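Local coordinates for protein paenibacillus xanthan lyase (Paenibacillus, PDB 6F2P) that is a xanthan lyase that removes terminal mannose residues from xanthan side chains by beta-elimination, consistent with polysaccharide lyase family 8, at residues Ala969-Thr983 and Gly1016-Val1030. Sequence-based numbering, arbitrary orientation.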
loop_
_atom_site.group_PDB
_atom_site.type_symbol
_atom_site.label_atom_id
_atom_site.label_comp_id
_atom_site.label_asym_id
_atom_site.label_seq_id
_atom_site.Cartn_x
_atom_site.Cartn_y
_atom_site.Cartn_z
ATOM N N ALA A 969 -66.050 7.392 7.179
ATOM C CA ALA A 969 -67.138 7.497 6.208
ATOM C C ALA A 969 -68.375 8.210 6.772
ATOM O O ALA A 969 -69.119 7.642 7.576
ATOM C CB ALA A 969 -67.503 6.118 5.679
ATOM N N ALA A 970 -68.600 9.447 6.337
ATOM C CA ALA A 970 -69.671 10.272 6.898
ATOM C C ALA A 970 -71.002 10.072 6.182
ATOM O O ALA A 970 -71.031 9.776 4.989
ATOM C CB ALA A 970 -69.274 11.746 6.883
ATOM N N HIS A 971 -72.105 10.236 6.911
ATOM C CA HIS A 971 -73.430 10.171 6.292
ATOM C C HIS A 971 -74.497 10.948 7.064
ATOM O O HIS A 971 -74.416 12.169 7.189
ATOM C CB HIS A 971 -73.875 8.721 6.082
ATOM C CG HIS A 971 -74.811 8.543 4.923
ATOM N ND1 HIS A 971 -75.558 7.399 4.736
ATOM C CD2 HIS A 971 -75.116 9.363 3.890
ATOM C CE1 HIS A 971 -76.286 7.524 3.641
ATOM N NE2 HIS A 971 -76.035 8.706 3.108
ATOM N N THR A 972 -75.510 10.239 7.549
ATOM C CA THR A 972 -76.558 10.841 8.370
ATOM C C THR A 972 -76.993 9.841 9.432
ATOM O O THR A 972 -77.467 10.215 10.506
ATOM C CB THR A 972 -77.794 11.265 7.541
ATOM O OG1 THR A 972 -78.021 10.314 6.492
ATOM C CG2 THR A 972 -77.584 12.646 6.931
ATOM N N ASN A 973 -76.816 8.562 9.129
ATOM C CA ASN A 973 -77.131 7.508 10.077
ATOM C C ASN A 973 -75.963 7.249 11.020
ATOM O O ASN A 973 -75.958 6.261 11.751
ATOM C CB ASN A 973 -77.481 6.228 9.326
ATOM C CG ASN A 973 -76.406 5.832 8.343
ATOM O OD1 ASN A 973 -75.408 5.213 8.711
ATOM N ND2 ASN A 973 -76.595 6.201 7.085
ATOM N N ARG A 974 -74.971 8.138 10.993
ATOM C CA ARG A 974 -73.805 8.004 11.860
ATOM C C ARG A 974 -74.052 8.556 13.263
ATOM O O ARG A 974 -74.855 9.475 13.452
ATOM C CB ARG A 974 -72.597 8.711 11.249
ATOM C CG ARG A 974 -71.659 7.805 10.485
ATOM C CD ARG A 974 -72.292 7.319 9.202
ATOM N NE ARG A 974 -71.334 6.597 8.371
ATOM C CZ ARG A 974 -71.669 5.877 7.308
ATOM N NH1 ARG A 974 -72.942 5.774 6.950
ATOM N NH2 ARG A 974 -70.734 5.252 6.605
ATOM N N ALA A 975 -73.352 7.984 14.240
ATOM C CA ALA A 975 -73.330 8.527 15.592
ATOM C C ALA A 975 -72.651 9.899 15.601
ATOM O O ALA A 975 -71.725 10.153 14.821
ATOM C CB ALA A 975 -72.614 7.575 16.534
ATOM N N THR A 976 -73.121 10.781 16.480
ATOM C CA THR A 976 -72.589 12.138 16.581
ATOM C C THR A 976 -71.615 12.255 17.746
ATOM O O THR A 976 -70.942 13.276 17.914
ATOM C CB THR A 976 -73.720 13.175 16.769
ATOM O OG1 THR A 976 -74.459 12.877 17.961
ATOM C CG2 THR A 976 -74.667 13.148 15.592
ATOM N N ASN A 977 -71.545 11.198 18.548
ATOM C CA ASN A 977 -70.781 11.220 19.786
ATOM C C ASN A 977 -69.870 10.009 19.927
ATOM O O ASN A 977 -69.858 9.347 20.965
ATOM C CB ASN A 977 -71.728 11.322 20.989
ATOM C CG ASN A 977 -72.740 10.185 21.040
ATOM O OD1 ASN A 977 -73.075 9.589 20.015
ATOM N ND2 ASN A 977 -73.224 9.874 22.239
ATOM N N VAL A 978 -69.098 9.724 18.883
ATOM C CA VAL A 978 -68.193 8.584 18.912
ATOM C C VAL A 978 -67.004 8.873 19.819
ATOM O O VAL A 978 -66.231 9.792 19.547
ATOM C CB VAL A 978 -67.691 8.232 17.505
ATOM C CG1 VAL A 978 -66.827 6.975 17.549
ATOM C CG2 VAL A 978 -68.870 8.056 16.561
ATOM N N PRO A 979 -66.864 8.097 20.909
ATOM C CA PRO A 979 -65.737 8.283 21.830
ATOM C C PRO A 979 -64.445 7.692 21.269
ATOM O O PRO A 979 -64.419 6.533 20.853
ATOM C CB PRO A 979 -66.177 7.516 23.082
ATOM C CG PRO A 979 -67.088 6.465 22.576
ATOM C CD PRO A 979 -67.793 7.054 21.379
ATOM N N VAL A 980 -63.387 8.498 21.247
ATOM C CA VAL A 980 -62.090 8.058 20.747
ATOM C C VAL A 980 -61.009 8.267 21.800
ATOM O O VAL A 980 -60.833 9.375 22.303
ATOM C CB VAL A 980 -61.694 8.820 19.471
ATOM C CG1 VAL A 980 -60.357 8.314 18.944
ATOM C CG2 VAL A 980 -62.777 8.678 18.416
ATOM N N ASP A 981 -60.295 7.200 22.142
ATOM C CA ASP A 981 -59.163 7.306 23.058
ATOM C C ASP A 981 -57.859 7.453 22.296
ATOM O O ASP A 981 -57.656 6.814 21.268
ATOM C CB ASP A 981 -59.069 6.081 23.966
ATOM C CG ASP A 981 -60.235 5.971 24.908
ATOM O OD1 ASP A 981 -60.824 7.021 25.246
ATOM O OD2 ASP A 981 -60.567 4.834 25.306
ATOM N N VAL A 982 -56.977 8.303 22.805
ATOM C CA VAL A 982 -55.622 8.383 22.294
ATOM C C VAL A 982 -54.664 8.147 23.453
ATOM O O VAL A 982 -54.486 9.017 24.305
ATOM C CB VAL A 982 -55.337 9.749 21.650
ATOM C CG1 VAL A 982 -53.891 9.826 21.201
ATOM C CG2 VAL A 982 -56.279 9.989 20.482
ATOM N N THR A 983 -54.075 6.957 23.505
ATOM C CA THR A 983 -53.098 6.652 24.542
ATOM C C THR A 983 -51.710 7.006 24.036
ATOM O O THR A 983 -51.225 6.424 23.078
ATOM C CB THR A 983 -53.135 5.169 24.959
ATOM O OG1 THR A 983 -54.494 4.754 25.160
ATOM C CG2 THR A 983 -52.346 4.958 26.239
ATOM N N GLY A 1016 -48.343 3.172 22.260
ATOM C CA GLY A 1016 -49.392 4.140 22.046
ATOM C C GLY A 1016 -50.509 3.526 21.234
ATOM O O GLY A 1016 -50.263 2.673 20.382
ATOM N N ALA A 1017 -51.739 3.954 21.498
ATOM C CA ALA A 1017 -52.889 3.410 20.793
ATOM C C ALA A 1017 -53.957 4.464 20.555
ATOM O O ALA A 1017 -54.031 5.474 21.256
ATOM C CB ALA A 1017 -53.468 2.235 21.553
ATOM N N ILE A 1018 -54.777 4.220 19.544
ATOM C CA ILE A 1018 -55.891 5.091 19.230
ATOM C C ILE A 1018 -57.118 4.213 19.074
ATOM O O ILE A 1018 -57.298 3.571 18.038
ATOM C CB ILE A 1018 -55.632 5.870 17.936
ATOM C CG1 ILE A 1018 -54.342 6.679 18.070
ATOM C CG2 ILE A 1018 -56.800 6.785 17.619
ATOM C CD1 ILE A 1018 -53.838 7.229 16.765
ATOM N N LYS A 1019 -57.946 4.176 20.118
ATOM C CA LYS A 1019 -59.099 3.280 20.174
ATOM C C LYS A 1019 -60.414 4.002 19.881
ATOM O O LYS A 1019 -60.620 5.143 20.299
ATOM C CB LYS A 1019 -59.178 2.582 21.539
ATOM C CG LYS A 1019 -60.325 1.578 21.653
ATOM C CD LYS A 1019 -60.587 1.141 23.094
ATOM C CE LYS A 1019 -59.486 0.241 23.635
ATOM N NZ LYS A 1019 -59.853 -0.308 24.976
ATOM N N ILE A 1020 -61.294 3.326 19.150
ATOM C CA ILE A 1020 -62.645 3.810 18.917
ATOM C C ILE A 1020 -63.614 2.938 19.702
ATOM O O ILE A 1020 -63.685 1.734 19.478
ATOM C CB ILE A 1020 -63.004 3.759 17.426
ATOM C CG1 ILE A 1020 -62.150 4.762 16.646
ATOM C CG2 ILE A 1020 -64.477 4.047 17.222
ATOM C CD1 ILE A 1020 -62.307 4.659 15.146
ATOM N N ARG A 1021 -64.334 3.548 20.641
ATOM C CA ARG A 1021 -65.306 2.838 21.473
ATOM C C ARG A 1021 -66.717 3.131 20.973
ATOM O O ARG A 1021 -66.915 4.023 20.143
ATOM C CB ARG A 1021 -65.168 3.247 22.947
ATOM C CG ARG A 1021 -64.024 2.569 23.713
ATOM C CD ARG A 1021 -63.458 3.493 24.797
ATOM N NE ARG A 1021 -64.507 4.294 25.433
ATOM C CZ ARG A 1021 -64.380 5.576 25.773
ATOM N NH1 ARG A 1021 -63.244 6.219 25.549
ATOM N NH2 ARG A 1021 -65.388 6.220 26.344
ATOM N N THR A 1022 -67.695 2.378 21.465
ATOM C CA THR A 1022 -69.071 2.529 20.988
ATOM C C THR A 1022 -70.070 2.881 22.099
ATOM O O THR A 1022 -71.276 2.950 21.851
ATOM C CB THR A 1022 -69.552 1.267 20.241
ATOM O OG1 THR A 1022 -69.474 0.135 21.118
ATOM C CG2 THR A 1022 -68.691 1.016 19.001
ATOM N N ASP A 1023 -69.557 3.109 23.308
ATOM C CA ASP A 1023 -70.384 3.411 24.476
ATOM C C ASP A 1023 -71.293 4.614 24.240
ATOM O O ASP A 1023 -70.829 5.683 23.843
ATOM C CB ASP A 1023 -69.503 3.670 25.705
ATOM C CG ASP A 1023 -68.508 2.546 25.965
ATOM O OD1 ASP A 1023 -67.440 2.533 25.314
ATOM O OD2 ASP A 1023 -68.784 1.683 26.826
ATOM N N ALA A 1024 -72.588 4.416 24.467
ATOM C CA ALA A 1024 -73.587 5.491 24.426
ATOM C C ALA A 1024 -73.748 6.190 23.074
ATOM O O ALA A 1024 -74.304 7.287 23.003
ATOM C CB ALA A 1024 -73.319 6.520 25.529
ATOM N N THR A 1025 -73.288 5.553 22.002
ATOM C CA THR A 1025 -73.359 6.165 20.676
ATOM C C THR A 1025 -74.778 6.175 20.109
ATOM O O THR A 1025 -75.502 5.176 20.188
ATOM C CB THR A 1025 -72.371 5.511 19.680
ATOM O OG1 THR A 1025 -72.336 4.093 19.889
ATOM C CG2 THR A 1025 -70.970 6.071 19.886
ATOM N N ASN A 1026 -75.166 7.317 19.547
ATOM C CA ASN A 1026 -76.533 7.525 19.075
ATOM C C ASN A 1026 -76.773 7.152 17.607
ATOM O O ASN A 1026 -77.812 7.490 17.027
ATOM C CB ASN A 1026 -76.984 8.964 19.358
ATOM C CG ASN A 1026 -76.132 10.004 18.650
ATOM O OD1 ASN A 1026 -75.706 9.812 17.508
ATOM N ND2 ASN A 1026 -75.889 11.119 19.326
ATOM N N GLY A 1027 -75.807 6.453 17.017
ATOM C CA GLY A 1027 -75.904 6.015 15.638
ATOM C C GLY A 1027 -74.802 5.037 15.268
ATOM O O GLY A 1027 -74.183 4.415 16.139
ATOM N N TYR A 1028 -74.555 4.902 13.969
ATOM C CA TYR A 1028 -73.541 3.977 13.471
ATOM C C TYR A 1028 -72.125 4.451 13.795
ATOM O O TYR A 1028 -71.800 5.629 13.631
ATOM C CB TYR A 1028 -73.688 3.784 11.957
ATOM C CG TYR A 1028 -74.771 2.807 11.557
ATOM C CD1 TYR A 1028 -74.536 1.439 11.569
ATOM C CD2 TYR A 1028 -76.028 3.251 11.161
ATOM C CE1 TYR A 1028 -75.521 0.543 11.203
ATOM C CE2 TYR A 1028 -77.020 2.359 10.796
ATOM C CZ TYR A 1028 -76.758 1.005 10.821
ATOM O OH TYR A 1028 -77.731 0.103 10.461
ATOM N N VAL A 1029 -71.284 3.525 14.242
ATOM C CA VAL A 1029 -69.887 3.840 14.532
ATOM C C VAL A 1029 -68.950 3.298 13.447
ATOM O O VAL A 1029 -68.820 2.091 13.278
ATOM C CB VAL A 1029 -69.462 3.289 15.913
ATOM C CG1 VAL A 1029 -67.987 3.586 16.186
ATOM C CG2 VAL A 1029 -70.335 3.872 17.008
ATOM N N VAL A 1030 -68.294 4.197 12.719
ATOM C CA VAL A 1030 -67.377 3.812 11.645
ATOM C C VAL A 1030 -65.916 3.831 12.105
ATOM O O VAL A 1030 -65.493 4.739 12.818
ATOM C CB VAL A 1030 -67.550 4.738 10.402
ATOM C CG1 VAL A 1030 -66.394 4.582 9.421
ATOM C CG2 VAL A 1030 -68.885 4.471 9.716
HETATM O O HOH W 1 -70.725 8.682 23.298
#
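Strands 978-983 and 1017-1021 are antiparallel neighbours in a five-stranded sheet of the Golvesin C-terminal domain, paired from Val980 to Thr983, with Pro979 O accepting from Arg1021 N, and continued beyond the strands by two loops bonded to each other. Their short axes approach to 4.6 Å at 164°. Backbone bonds alternate regularly: Asp981 and Lys1019 exchange N-H and C=O in both directions, as do Thr983 and Ala1017. Val980, Val982, Ile1018 and Ile1020 share one face, where Met966 of strand 960-967 touches Val980, Ile1018 and Ile1020, consistent with the interior of a beta sandwich. Asp981 and Lys1019 lie on the other face.

There Arg1021 bends at chi2 and chi3, which swings its guanidinium back across strand 978-983. Arg1021 NH1 makes a salt bridge to Asp981 OD1 at 2.6 Å, near the guanidinium plane, while Pro979 CB sits over one face, 3.6 Å above it. Arg1021 NE makes a long, weak salt bridge, 3.4 Å, to OD1 of Asp1023, a residue of a calcium site with Gly946. Thr990 gives Asp981 OD1 a second partner.

In the loops, the amide planes of Asn977 and Asn1026 are 20° apart and bond to complementary groups. Asn977 OD1 takes the backbone N of Asn1026 on a lone pair at 3.1 Å, and Asn977 ND2 reaches Ala1024 O, 2.9 Å away but 44° out of that carbonyl's plane. Asn1026 replies with OD1 to Thr976 N and with ND2 to Thr976 OG1, the latter 2.6 Å and in the amide plane. Farther on, Tyr1028 N bonds Asn973 O at 3.0 Å, and Ala975 N returns to Tyr1028 O.

Each asparagine both donates and accepts, which should favour one amide orientation and probably keep the loops in register; the carboxylates flanking Arg1021 would probably stabilise its positive charge.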